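PDB 3SK9: putative uncharacterized protein TTHB187, which is the HD nuclease domain of the CRISPR-associated protein Cas3, a metal-dependent endonuclease that cuts single-stranded DNA as part of antiviral defence. Local coordinates for residues 11-16 against 164-169; 22-27 against 219-224; 31-36 against 208-213; 73-78 against 108-113; 117-122 against 134-139. All coordinates share one frame; numbering follows the deposited sequence.

Contact 1 of 5, residues 11-16 against 164-169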
# COMPACT_ATOMS: atom_id res chain seq x y z
N ALA A 11 -0.97 -13.55 -14.86
CA ALA A 11 -2.16 -13.17 -14.09
C ALA A 11 -2.47 -14.26 -13.09
O ALA A 11 -2.87 -13.97 -11.97
CB ALA A 11 -3.36 -12.95 -14.98
N ALA A 12 -2.33 -15.52 -13.49
CA ALA A 12 -2.60 -16.61 -12.55
C ALA A 12 -1.61 -16.61 -11.39
O ALA A 12 -2.00 -16.84 -10.24
CB ALA A 12 -2.55 -17.98 -13.27
N LEU A 13 -0.32 -16.42 -11.69
CA LEU A 13 0.71 -16.32 -10.70
C LEU A 13 0.41 -15.14 -9.75
O LEU A 13 0.52 -15.26 -8.53
CB LEU A 13 2.04 -16.05 -11.36
CG LEU A 13 3.23 -16.11 -10.39
CD1 LEU A 13 3.22 -17.43 -9.61
CD2 LEU A 13 4.55 -15.92 -11.12
N ALA A 14 0.02 -14.02 -10.34
CA ALA A 14 -0.27 -12.81 -9.52
C ALA A 14 -1.43 -13.07 -8.56
O ALA A 14 -1.34 -12.70 -7.38
CB ALA A 14 -0.60 -11.59 -10.41
N LEU A 15 -2.52 -13.67 -9.07
CA LEU A 15 -3.68 -14.01 -8.24
C LEU A 15 -3.42 -15.14 -7.22
O LEU A 15 -4.05 -15.18 -6.16
CB LEU A 15 -4.89 -14.33 -9.12
CG LEU A 15 -5.37 -13.12 -9.98
CD1 LEU A 15 -6.37 -13.49 -11.14
CD2 LEU A 15 -5.97 -12.03 -9.11
N TRP A 16 -2.45 -16.00 -7.50
CA TRP A 16 -2.13 -17.11 -6.61
C TRP A 16 -1.35 -16.68 -5.39
O TRP A 16 -1.43 -17.33 -4.35
CB TRP A 16 -1.34 -18.20 -7.36
CG TRP A 16 -0.77 -19.29 -6.47
CD1 TRP A 16 -1.41 -20.44 -6.04
CD2 TRP A 16 0.57 -19.36 -5.93
NE1 TRP A 16 -0.55 -21.19 -5.26
CE2 TRP A 16 0.66 -20.55 -5.17
CE3 TRP A 16 1.69 -18.53 -6.01
CZ2 TRP A 16 1.83 -20.92 -4.50
CZ3 TRP A 16 2.86 -18.91 -5.33
CH2 TRP A 16 2.91 -20.10 -4.59
N PRO A 164 11.37 -15.76 -13.97
CA PRO A 164 11.15 -14.43 -14.57
C PRO A 164 9.69 -13.95 -14.60
O PRO A 164 9.41 -12.74 -14.62
CB PRO A 164 11.68 -14.60 -16.00
CG PRO A 164 12.64 -15.72 -15.91
CD PRO A 164 12.15 -16.64 -14.86
N LEU A 165 8.75 -14.89 -14.64
CA LEU A 165 7.32 -14.57 -14.61
C LEU A 165 6.93 -13.74 -13.36
O LEU A 165 5.99 -12.94 -13.39
CB LEU A 165 6.50 -15.85 -14.63
CG LEU A 165 5.06 -15.73 -15.16
CD1 LEU A 165 5.07 -15.26 -16.58
CD2 LEU A 165 4.32 -17.07 -15.03
N TRP A 166 7.65 -13.94 -12.26
CA TRP A 166 7.41 -13.15 -11.03
C TRP A 166 7.56 -11.63 -11.28
O TRP A 166 6.82 -10.84 -10.70
CB TRP A 166 8.33 -13.61 -9.88
CG TRP A 166 7.86 -14.87 -9.19
CD1 TRP A 166 8.40 -16.13 -9.32
CD2 TRP A 166 6.75 -14.99 -8.30
NE1 TRP A 166 7.68 -17.02 -8.54
CE2 TRP A 166 6.68 -16.34 -7.90
CE3 TRP A 166 5.83 -14.08 -7.77
CZ2 TRP A 166 5.72 -16.79 -7.00
CZ3 TRP A 166 4.87 -14.55 -6.87
CH2 TRP A 166 4.82 -15.88 -6.51
N LYS A 167 8.52 -11.22 -12.10
CA LYS A 167 8.71 -9.79 -12.33
C LYS A 167 7.50 -9.27 -13.09
O LYS A 167 7.04 -8.15 -12.87
CB LYS A 167 9.99 -9.52 -13.14
CG LYS A 167 11.26 -9.98 -12.44
CD LYS A 167 12.45 -10.02 -13.41
CE LYS A 167 13.78 -10.16 -12.66
NZ LYS A 167 13.82 -11.30 -11.70
N GLU A 168 6.98 -10.08 -13.99
CA GLU A 168 5.79 -9.67 -14.75
C GLU A 168 4.54 -9.61 -13.83
O GLU A 168 3.75 -8.66 -13.91
CB GLU A 168 5.57 -10.59 -15.94
CG GLU A 168 6.64 -10.40 -17.02
CD GLU A 168 6.60 -11.49 -18.08
OE1 GLU A 168 5.85 -11.35 -19.07
OE2 GLU A 168 7.31 -12.50 -17.93
N ALA A 169 4.36 -10.63 -12.98
CA ALA A 169 3.23 -10.72 -12.04
C ALA A 169 3.17 -9.49 -11.12
O ALA A 169 2.09 -8.99 -10.80
CB ALA A 169 3.32 -12.00 -11.18
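The indole of Trp-166 has Leu-13 on one face and the ring of Trp-16 at its edge. Leu-13 CD2 sits over that face in a CH-pi contact, 3.8 Å from the centroid of the five-membered ring, while its other methyl, CD1, lies 3.7 Å from Trp-166 CZ2. With CG anti to the backbone N (chi1 -173°), the leucine reaches straight across from its helix, at about a right angle to the indole. Trp-16 CZ3 meets Trp-166 CH2 at 3.8 Å, edge against edge, each atom near the plane of the other ring. Nearer the backbones the helices come close through small side chains: Ala-14 CB is 4.0 Å from Ala-169 CB, and Leu-13 CD2 also touches Leu-165 CB. The side-chain contacts are all apolar. The axes of 11-16 and 165-169 pass 8.7 Å apart at -72°, which lays the short N-terminal helix 10-16 across the start of helix 165-181; further along, Trp-172 and Leu-173 of that helix also pack on Ala-14.

Contact 2 of 5, residues 22-27 against 219-224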
# COMPACT_ATOMS: atom_id res chain seq x y z
N PRO A 22 -3.88 -18.81 3.33
CA PRO A 22 -4.07 -19.46 2.02
C PRO A 22 -5.36 -19.05 1.29
O PRO A 22 -5.47 -19.15 0.07
CB PRO A 22 -4.14 -20.95 2.37
CG PRO A 22 -3.49 -21.06 3.69
CD PRO A 22 -3.75 -19.79 4.42
N PHE A 23 -6.35 -18.61 2.02
CA PHE A 23 -7.60 -18.22 1.39
C PHE A 23 -7.71 -16.70 1.16
O PHE A 23 -8.80 -16.21 0.82
CB PHE A 23 -8.79 -18.74 2.24
CG PHE A 23 -8.80 -20.25 2.40
CD1 PHE A 23 -9.20 -21.05 1.35
CD2 PHE A 23 -8.33 -20.85 3.56
CE1 PHE A 23 -9.18 -22.43 1.44
CE2 PHE A 23 -8.31 -22.24 3.68
CZ PHE A 23 -8.76 -23.03 2.62
N HIS A 24 -6.60 -15.96 1.33
CA HIS A 24 -6.63 -14.48 1.19
C HIS A 24 -5.56 -14.09 0.16
O HIS A 24 -4.37 -14.11 0.46
CB HIS A 24 -6.33 -13.85 2.56
CG HIS A 24 -6.61 -12.38 2.64
ND1 HIS A 24 -7.81 -11.82 2.24
CD2 HIS A 24 -5.88 -11.37 3.18
CE1 HIS A 24 -7.79 -10.52 2.48
NE2 HIS A 24 -6.62 -10.21 3.04
N PRO A 25 -5.98 -13.86 -1.07
CA PRO A 25 -4.98 -13.50 -2.08
C PRO A 25 -4.25 -12.19 -1.70
O PRO A 25 -4.89 -11.29 -1.11
CB PRO A 25 -5.83 -13.29 -3.36
CG PRO A 25 -7.03 -14.21 -3.18
CD PRO A 25 -7.31 -14.16 -1.67
N LEU A 26 -3.00 -12.05 -2.10
CA LEU A 26 -2.24 -10.82 -1.89
C LEU A 26 -3.05 -9.67 -2.50
O LEU A 26 -3.14 -8.60 -1.90
CB LEU A 26 -0.89 -10.91 -2.57
CG LEU A 26 0.01 -9.66 -2.44
CD1 LEU A 26 0.16 -9.24 -0.99
CD2 LEU A 26 1.39 -10.00 -3.05
N LEU A 27 -3.63 -9.85 -3.69
CA LEU A 27 -4.34 -8.72 -4.32
C LEU A 27 -5.51 -8.23 -3.46
O LEU A 27 -5.79 -7.02 -3.41
CB LEU A 27 -4.89 -9.13 -5.70
CG LEU A 27 -5.69 -8.06 -6.42
CD1 LEU A 27 -4.86 -6.81 -6.74
CD2 LEU A 27 -6.27 -8.69 -7.71
N PHE A 219 -11.42 -7.41 8.25
CA PHE A 219 -11.32 -7.69 6.82
C PHE A 219 -11.21 -9.20 6.65
O PHE A 219 -10.13 -9.75 6.45
CB PHE A 219 -10.10 -6.95 6.22
CG PHE A 219 -10.40 -5.52 5.86
CD1 PHE A 219 -10.19 -4.48 6.78
CD2 PHE A 219 -10.95 -5.23 4.62
CE1 PHE A 219 -10.54 -3.13 6.42
CE2 PHE A 219 -11.32 -3.93 4.28
CZ PHE A 219 -11.11 -2.89 5.15
N PRO A 220 -12.35 -9.88 6.70
CA PRO A 220 -12.34 -11.35 6.71
C PRO A 220 -11.71 -11.98 5.47
O PRO A 220 -11.81 -11.46 4.35
CB PRO A 220 -13.84 -11.71 6.74
CG PRO A 220 -14.58 -10.45 7.15
CD PRO A 220 -13.73 -9.32 6.64
N TYR A 221 -11.06 -13.14 5.67
CA TYR A 221 -10.46 -13.88 4.56
C TYR A 221 -11.55 -14.54 3.75
O TYR A 221 -12.61 -14.86 4.32
CB TYR A 221 -9.50 -14.96 5.08
CG TYR A 221 -8.38 -14.47 5.96
CD1 TYR A 221 -7.70 -13.26 5.70
CD2 TYR A 221 -7.97 -15.21 7.07
CE1 TYR A 221 -6.65 -12.82 6.52
CE2 TYR A 221 -6.91 -14.78 7.88
CZ TYR A 221 -6.26 -13.58 7.59
OH TYR A 221 -5.22 -13.15 8.40
N GLY A 222 -11.33 -14.70 2.44
CA GLY A 222 -12.23 -15.46 1.59
C GLY A 222 -13.07 -14.64 0.62
O GLY A 222 -14.01 -15.17 -0.02
N ARG A 223 -12.73 -13.36 0.47
CA ARG A 223 -13.42 -12.50 -0.49
C ARG A 223 -12.60 -12.60 -1.76
O ARG A 223 -11.37 -12.60 -1.71
CB ARG A 223 -13.54 -11.04 0.02
CG ARG A 223 -14.54 -10.92 1.21
CD ARG A 223 -14.47 -9.61 1.97
NE ARG A 223 -13.21 -9.57 2.70
CZ ARG A 223 -12.25 -8.67 2.51
NH1 ARG A 223 -12.43 -7.65 1.65
NH2 ARG A 223 -11.11 -8.79 3.22
N ASP A 224 -13.28 -12.65 -2.90
CA ASP A 224 -12.60 -12.85 -4.18
C ASP A 224 -12.33 -11.53 -4.87
O ASP A 224 -13.28 -10.88 -5.34
CB ASP A 224 -13.48 -13.75 -5.08
CG ASP A 224 -12.86 -14.02 -6.47
OD1 ASP A 224 -13.53 -14.73 -7.26
OD2 ASP A 224 -11.74 -13.52 -6.81
O HOH W 1 -9.98 -12.68 0.68
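His-24 and Tyr-221 meet ring to ring where the loop leading into helix 26-43 passes the irregular segment 219-224. The imidazole stands with CG anti to the backbone N (chi1 -168°), which carries it in against the tyrosine; Tyr-221 CD1 lies over one face, toward the rim, 3.4 Å from His-24 CG. With the planes at 46°, the pair is oblique, neither stacked nor T-shaped. In the plane of the imidazole, at its edge, a water links the two segments: it lies 2.8 Å from His-24 ND1, accepts from Gly-222 N and donates to Arg-223 O. The Arg-223 chain bends at chi3 (-69°) and folds its guanidinium back on its own segment, where NE and NH2 both donate to Pro-220 O, NE at 2.9 Å within the carbonyl plane and NH2 from above it. This side-on grip holds the guanidinium beside the imidazole, with Arg-223 NH2 3.8 Å from His-24 CE1. Gly-222 has positive phi, a backbone shape suited to glycine, and its CA makes a CA-H...O contact with Phe-23 O at 3.6 Å. His-24 packs on the metal ligand His-29, consistent with a second-shell position. The shared water thus links the two segments through polar bonds, and a salt bridge from Arg-223 NH2 to Asp-32 couples the 219-224 loop to helix 26-43.

Contact 3 of 5, residues 31-36 against 208-213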
# COMPACT_ATOMS: atom_id res chain seq x y z
N LEU A 31 -5.92 -4.43 -2.11
CA LEU A 31 -7.09 -3.60 -2.36
C LEU A 31 -7.76 -3.18 -1.04
O LEU A 31 -8.29 -2.03 -0.93
CB LEU A 31 -8.08 -4.32 -3.26
CG LEU A 31 -7.66 -4.52 -4.72
CD1 LEU A 31 -8.65 -5.48 -5.42
CD2 LEU A 31 -7.57 -3.18 -5.46
N ASP A 32 -7.73 -4.06 -0.05
CA ASP A 32 -8.28 -3.71 1.28
C ASP A 32 -7.49 -2.53 1.88
O ASP A 32 -8.08 -1.64 2.51
CB ASP A 32 -8.15 -4.88 2.28
CG ASP A 32 -9.10 -6.05 1.94
OD1 ASP A 32 -10.02 -5.82 1.14
OD2 ASP A 32 -8.89 -7.14 2.50
N THR A 33 -6.17 -2.60 1.73
CA THR A 33 -5.27 -1.56 2.27
C THR A 33 -5.57 -0.24 1.58
O THR A 33 -5.66 0.82 2.19
CB THR A 33 -3.77 -1.97 2.07
OG1 THR A 33 -3.53 -3.19 2.79
CG2 THR A 33 -2.81 -0.86 2.61
N ALA A 34 -5.69 -0.27 0.26
CA ALA A 34 -6.07 0.95 -0.49
C ALA A 34 -7.44 1.48 -0.07
O ALA A 34 -7.63 2.70 -0.00
CB ALA A 34 -6.08 0.67 -2.02
N ALA A 35 -8.38 0.59 0.22
CA ALA A 35 -9.73 0.99 0.59
C ALA A 35 -9.70 1.68 1.97
O ALA A 35 -10.38 2.69 2.17
CB ALA A 35 -10.70 -0.25 0.60
N VAL A 36 -8.90 1.14 2.90
CA VAL A 36 -8.77 1.80 4.22
C VAL A 36 -8.12 3.17 4.03
O VAL A 36 -8.55 4.17 4.66
CB VAL A 36 -7.92 0.96 5.20
CG1 VAL A 36 -7.64 1.74 6.51
CG2 VAL A 36 -8.63 -0.41 5.52
N PHE A 208 -0.53 2.82 9.06
CA PHE A 208 -1.88 2.67 9.62
C PHE A 208 -2.81 1.81 8.74
O PHE A 208 -3.49 0.90 9.24
CB PHE A 208 -2.51 4.05 9.83
CG PHE A 208 -3.92 4.00 10.35
CD1 PHE A 208 -4.18 3.68 11.69
CD2 PHE A 208 -5.00 4.30 9.51
CE1 PHE A 208 -5.50 3.67 12.19
CE2 PHE A 208 -6.35 4.27 10.01
CZ PHE A 208 -6.57 3.96 11.35
N ALA A 209 -2.87 2.08 7.45
CA ALA A 209 -3.86 1.33 6.62
C ALA A 209 -3.52 -0.14 6.53
O ALA A 209 -4.42 -1.00 6.52
CB ALA A 209 -3.95 1.96 5.18
N ASP A 210 -2.24 -0.46 6.43
CA ASP A 210 -1.83 -1.89 6.35
C ASP A 210 -2.21 -2.60 7.66
O ASP A 210 -2.71 -3.74 7.64
CB ASP A 210 -0.31 -2.04 6.13
CG ASP A 210 0.14 -3.52 6.09
OD1 ASP A 210 -0.15 -4.20 5.09
OD2 ASP A 210 0.74 -4.00 7.08
N TRP A 211 -1.99 -1.92 8.77
CA TRP A 211 -2.38 -2.46 10.09
C TRP A 211 -3.89 -2.77 10.15
O TRP A 211 -4.29 -3.90 10.50
CB TRP A 211 -2.00 -1.49 11.19
CG TRP A 211 -2.46 -1.93 12.55
CD1 TRP A 211 -1.93 -2.97 13.28
CD2 TRP A 211 -3.45 -1.34 13.34
NE1 TRP A 211 -2.57 -3.06 14.47
CE2 TRP A 211 -3.50 -2.06 14.56
CE3 TRP A 211 -4.30 -0.22 13.17
CZ2 TRP A 211 -4.37 -1.74 15.58
CZ3 TRP A 211 -5.18 0.09 14.17
CH2 TRP A 211 -5.22 -0.67 15.38
N VAL A 212 -4.72 -1.78 9.81
CA VAL A 212 -6.20 -1.99 9.85
C VAL A 212 -6.54 -3.20 8.94
O VAL A 212 -7.22 -4.14 9.37
CB VAL A 212 -6.95 -0.77 9.32
CG1 VAL A 212 -8.48 -1.04 9.23
CG2 VAL A 212 -6.74 0.40 10.24
N ALA A 213 -6.06 -3.17 7.70
CA ALA A 213 -6.45 -4.20 6.70
C ALA A 213 -5.93 -5.59 7.04
O ALA A 213 -6.50 -6.61 6.61
CB ALA A 213 -5.98 -3.77 5.30
O HOH W 2 -6.64 -7.52 3.89
O HOH W 3 -0.72 -3.45 2.65
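Helices 31-36 and 208-213 cross at 121° with their axes 8.2 Å apart, closest at Thr-33 and Ala-213, whose CA atoms are 5.3 Å apart. Val-36 carries much of the apolar contact, laying both methyls on the second helix: CG1 lies 3.9 Å from Ala-209 CB, and CG2 lies 3.8 Å from Val-212 CG1. Alanines allow the close approach, Ala-209 CB resting on Thr-33 O and Ala-213 CB between Asp-32 and Thr-33. The threonine divides its branches, CG2 being anti to the backbone N and turned to Ala-209, whereas OG1, beside that N (chi1 -61°), bonds to His-29 O within its own helix. A water donates to both Thr-33 OG1 and, at 2.6 Å, Asp-210 OD1, an oxygen that also receives a hydrogen bond from His-29 NE2. A second water donates to Asp-32 OD2 and, at 2.9 Å, to Ala-213 O; Tyr-230 and Arg-223 hold the same carboxylate from outside. Asp-210 is a metal ligand of the HD site, and this crossing sets it beside His-29 on helix 26-43. Val-71 of helix 60-71 packs against Thr-33 and Ala-209, and Ala-234 of helix 230-246 against Asp-32 and Ala-35.

Contact 4 of 5, residues 73-78 against 108-113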
# COMPACT_ATOMS: atom_id res chain seq x y z
N LEU A 73 0.22 -0.65 -2.16
CA LEU A 73 1.36 -1.46 -2.63
C LEU A 73 2.31 -1.80 -1.49
O LEU A 73 3.36 -2.40 -1.74
CB LEU A 73 2.15 -0.73 -3.71
CG LEU A 73 1.27 -0.22 -4.88
CD1 LEU A 73 2.11 0.69 -5.71
CD2 LEU A 73 0.73 -1.38 -5.68
N HIS A 74 1.96 -1.44 -0.26
CA HIS A 74 2.84 -1.70 0.91
C HIS A 74 3.35 -3.14 0.96
O HIS A 74 4.50 -3.37 1.31
CB HIS A 74 2.03 -1.37 2.20
CG HIS A 74 2.78 -1.47 3.51
ND1 HIS A 74 2.79 -2.63 4.26
CD2 HIS A 74 3.45 -0.54 4.23
CE1 HIS A 74 3.43 -2.40 5.40
NE2 HIS A 74 3.86 -1.15 5.40
N ASP A 75 2.50 -4.12 0.64
CA ASP A 75 2.92 -5.53 0.77
C ASP A 75 3.24 -6.16 -0.57
O ASP A 75 3.22 -7.39 -0.69
CB ASP A 75 1.86 -6.38 1.53
CG ASP A 75 1.94 -6.21 3.06
OD1 ASP A 75 2.72 -5.35 3.59
OD2 ASP A 75 1.20 -6.95 3.74
N LEU A 76 3.53 -5.34 -1.57
CA LEU A 76 3.89 -5.87 -2.88
C LEU A 76 5.15 -6.78 -2.79
O LEU A 76 5.31 -7.75 -3.56
CB LEU A 76 4.14 -4.72 -3.86
CG LEU A 76 4.50 -5.22 -5.26
CD1 LEU A 76 3.30 -5.97 -5.83
CD2 LEU A 76 4.90 -4.02 -6.18
N GLY A 77 6.00 -6.52 -1.80
CA GLY A 77 7.18 -7.36 -1.56
C GLY A 77 6.87 -8.85 -1.33
O GLY A 77 7.76 -9.68 -1.48
N LYS A 78 5.63 -9.18 -0.97
CA LYS A 78 5.22 -10.59 -0.77
C LYS A 78 5.08 -11.37 -2.06
O LYS A 78 4.96 -12.60 -2.05
CB LYS A 78 3.93 -10.69 0.05
CG LYS A 78 4.14 -10.32 1.50
CD LYS A 78 2.92 -10.66 2.34
CE LYS A 78 3.02 -10.13 3.75
NZ LYS A 78 1.67 -9.77 4.27
N VAL A 108 15.05 -11.79 4.87
CA VAL A 108 14.98 -10.35 4.74
C VAL A 108 13.48 -10.06 4.77
O VAL A 108 12.69 -10.87 4.27
CB VAL A 108 15.69 -9.94 3.43
CG1 VAL A 108 15.07 -10.64 2.30
CG2 VAL A 108 15.66 -8.46 3.23
N ALA A 109 13.09 -8.95 5.39
CA ALA A 109 11.67 -8.64 5.62
C ALA A 109 11.04 -8.36 4.26
O ALA A 109 11.74 -7.87 3.38
CB ALA A 109 11.52 -7.40 6.53
N HIS A 110 9.75 -8.66 4.10
CA HIS A 110 9.13 -8.40 2.79
C HIS A 110 9.17 -6.93 2.40
O HIS A 110 9.19 -6.62 1.21
CB HIS A 110 7.67 -8.93 2.71
CG HIS A 110 6.69 -8.14 3.52
ND1 HIS A 110 6.41 -8.45 4.84
CD2 HIS A 110 5.92 -7.08 3.21
CE1 HIS A 110 5.51 -7.59 5.30
NE2 HIS A 110 5.19 -6.76 4.33
N GLY A 111 9.26 -6.02 3.37
CA GLY A 111 9.29 -4.59 3.04
C GLY A 111 10.53 -4.15 2.28
O GLY A 111 10.49 -3.18 1.49
N VAL A 112 11.62 -4.91 2.43
CA VAL A 112 12.84 -4.66 1.66
C VAL A 112 12.54 -4.95 0.19
O VAL A 112 12.92 -4.18 -0.72
CB VAL A 112 14.01 -5.55 2.13
CG1 VAL A 112 15.23 -5.38 1.23
CG2 VAL A 112 14.38 -5.25 3.58
N PHE A 113 11.85 -6.07 -0.06
CA PHE A 113 11.41 -6.35 -1.45
C PHE A 113 10.44 -5.30 -1.94
O PHE A 113 10.51 -4.87 -3.10
CB PHE A 113 10.78 -7.72 -1.57
CG PHE A 113 11.78 -8.86 -1.41
CD1 PHE A 113 12.38 -9.43 -2.52
CD2 PHE A 113 12.12 -9.32 -0.16
CE1 PHE A 113 13.28 -10.49 -2.37
CE2 PHE A 113 13.02 -10.38 -0.01
CZ PHE A 113 13.59 -10.95 -1.11
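Asp-75 and His-110 meet beside the metal site of the HD fold, whose signature His-Asp pair is His-74 and Asp-75, both ligands of the divalent metal. The tight part is centred on the backbone of Gly-77. Gly-77 CA lies 3.5 Å from His-110 O in a nearly straight CA-H...O contact, 166° at the hydrogen, and Gly-77 O is 3.6 Å from Phe-113 CB. Gly-77, with no side chain, lets the 3-10 turn 76-78 sit directly on the start of helix 110-124. Thr-114, on the next turn of that helix, bonds to both Gly-77 N and His-74 O. The partly exposed side is built from longer side chains. His-110 takes the cramped rotamer with CG between backbone N and carbonyl carbon (chi1 71°), which swings its ring over toward Asp-75. Lys-78 CE covers one face of that ring in a CH-pi contact, 3.9 Å from the centroid, and its NZ continues to a salt bridge with Asp-75 OD2 at 2.9 Å. The carboxylate and imidazole planes stand 83° apart. Three bonds, from Lys-78 and the two histidines, fix the rotation of the carboxylate. Its OD1 accepts from His-110 NE2 at 2.9 Å and from His-74 ND1 at 2.8 Å, the two donors arriving from opposite faces of the carboxylate.

Contact 5 of 5, residues 117-122 against 134-139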
# COMPACT_ATOMS: atom_id res chain seq x y z
N PHE A 117 11.19 -3.31 -5.42
CA PHE A 117 10.24 -3.44 -6.52
C PHE A 117 9.72 -2.07 -6.90
O PHE A 117 9.62 -1.73 -8.09
CB PHE A 117 9.04 -4.35 -6.16
CG PHE A 117 9.42 -5.79 -5.85
CD1 PHE A 117 10.63 -6.32 -6.25
CD2 PHE A 117 8.53 -6.61 -5.19
CE1 PHE A 117 10.94 -7.64 -5.98
CE2 PHE A 117 8.84 -7.95 -4.93
CZ PHE A 117 10.04 -8.44 -5.31
N LEU A 118 9.40 -1.25 -5.89
CA LEU A 118 8.75 0.02 -6.16
C LEU A 118 9.73 1.02 -6.78
O LEU A 118 9.28 1.90 -7.54
CB LEU A 118 8.08 0.61 -4.91
CG LEU A 118 6.82 -0.15 -4.46
CD1 LEU A 118 6.14 0.57 -3.24
CD2 LEU A 118 5.83 -0.24 -5.62
N ARG A 119 11.03 0.91 -6.47
CA ARG A 119 12.03 1.80 -7.06
C ARG A 119 11.94 1.66 -8.58
O ARG A 119 11.97 2.64 -9.32
CB ARG A 119 13.46 1.49 -6.59
CG ARG A 119 13.77 2.03 -5.17
CD ARG A 119 15.15 1.57 -4.67
NE ARG A 119 16.26 2.08 -5.47
CZ ARG A 119 17.01 3.14 -5.16
NH1 ARG A 119 16.77 3.84 -4.04
NH2 ARG A 119 18.01 3.51 -5.97
N ARG A 120 11.81 0.42 -9.04
CA ARG A 120 11.68 0.18 -10.49
C ARG A 120 10.29 0.52 -11.04
O ARG A 120 10.15 1.19 -12.05
CB ARG A 120 11.97 -1.31 -10.73
CG ARG A 120 12.19 -1.71 -12.17
CD ARG A 120 13.18 -2.87 -12.24
NE ARG A 120 14.51 -2.51 -11.74
CZ ARG A 120 15.52 -3.36 -11.61
NH1 ARG A 120 15.38 -4.64 -11.96
NH2 ARG A 120 16.70 -2.94 -11.15
N LEU A 121 9.26 0.01 -10.37
CA LEU A 121 7.92 0.03 -10.89
C LEU A 121 7.33 1.42 -10.93
O LEU A 121 6.59 1.75 -11.87
CB LEU A 121 7.02 -0.88 -10.04
CG LEU A 121 6.95 -2.32 -10.54
CD1 LEU A 121 8.30 -2.92 -10.89
CD2 LEU A 121 6.25 -3.14 -9.44
N LEU A 122 7.62 2.25 -9.92
CA LEU A 122 7.09 3.62 -9.89
C LEU A 122 7.79 4.49 -10.98
O LEU A 122 7.17 5.37 -11.57
CB LEU A 122 7.27 4.26 -8.49
CG LEU A 122 6.39 3.64 -7.37
CD1 LEU A 122 6.72 4.34 -6.04
CD2 LEU A 122 4.86 3.67 -7.63
N ASP A 134 12.20 7.82 -2.96
CA ASP A 134 11.72 8.18 -1.61
C ASP A 134 10.43 7.50 -1.28
O ASP A 134 10.25 7.07 -0.16
CB ASP A 134 11.55 9.67 -1.46
CG ASP A 134 12.88 10.40 -1.42
OD1 ASP A 134 13.93 9.77 -1.13
OD2 ASP A 134 12.89 11.61 -1.71
N LEU A 135 9.50 7.44 -2.22
CA LEU A 135 8.22 6.78 -1.91
C LEU A 135 8.45 5.29 -1.71
O LEU A 135 7.81 4.63 -0.88
CB LEU A 135 7.22 6.94 -3.06
CG LEU A 135 6.53 8.33 -3.11
CD1 LEU A 135 5.81 8.55 -4.46
CD2 LEU A 135 5.55 8.46 -1.94
N ALA A 136 9.40 4.74 -2.46
CA ALA A 136 9.69 3.30 -2.29
C ALA A 136 10.16 2.99 -0.85
O ALA A 136 9.72 1.99 -0.23
CB ALA A 136 10.76 2.90 -3.30
N ALA A 137 11.04 3.82 -0.32
CA ALA A 137 11.43 3.70 1.10
C ALA A 137 10.29 3.99 2.07
O ALA A 137 10.20 3.33 3.11
CB ALA A 137 12.62 4.62 1.44
N ALA A 138 9.42 4.97 1.78
CA ALA A 138 8.23 5.21 2.62
C ALA A 138 7.37 3.95 2.81
O ALA A 138 6.73 3.75 3.86
CB ALA A 138 7.36 6.37 2.01
N LEU A 139 7.31 3.13 1.77
CA LEU A 139 6.44 1.94 1.77
C LEU A 139 7.21 0.69 2.14
O LEU A 139 6.66 -0.38 2.07
CB LEU A 139 5.79 1.78 0.37
CG LEU A 139 4.94 3.06 0.08
CD1 LEU A 139 4.62 3.22 -1.40
CD2 LEU A 139 3.65 3.04 0.91
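Ala-136 and Leu-118, with Leu-122 beside them, carry most of this contact between helices 110-124 and 129-138. The single methyl of Ala-136 fits between two neighbouring residues of the other helix, 3.9 Å from Leu-118 CB and 3.6 Å from Arg-119 CG. Here the CA atoms of Leu-118 and Ala-136 come within 5.2 Å of each other. Leu-118, its CG beside the backbone N (chi1 -72°), sends CD1 toward the end of the second helix, where it meets Leu-139 CD1 at 3.6 Å, the two leucines crossing at about a right angle. One turn on, Leu-122 CD1 reaches Leu-135 CB at 4.0 Å. The segment axes pass 8.3 Å apart at 141°, roughly antiparallel, as in a helical hairpin with a short connection. Leu-73 and Leu-76 pack on Leu-118 from the metal-site loop, while Val-202 and Ala-206 of helix 196-213 touch Leu-139. The side-chain parts that meet are hydrocarbon, including the aliphatic part of Arg-119, so shape and burial of apolar surface, rather than polar bonds, hold these helices together.

In the fold
Contacts 3 and 4 meet at the metal site of this mainly helical HD domain: their centres are about 15 Å apart, yet Asp-210 OD1 and Asp-75 OD2 come within 3.3 Å there. Contact 2 shares helix 26-43 with contact 3, about 13 Å between centres, and the Arg-223 to Asp-32 salt bridge joins them. Contact 5 shares helix 110-124 with contact 4, about 10 Å between centres. Along the chain contacts 4 and 5 follow in series, both nested inside the loops closed by contacts 1, 2 and 3. Contact 1 alternates with 2 and 3, and touches contact 2 through Leu-15 and Leu-27. Contacts 3 and 4 thus bring distant parts of the sequence to the metal site, with contact 2 alongside; contact 1 packs away from it.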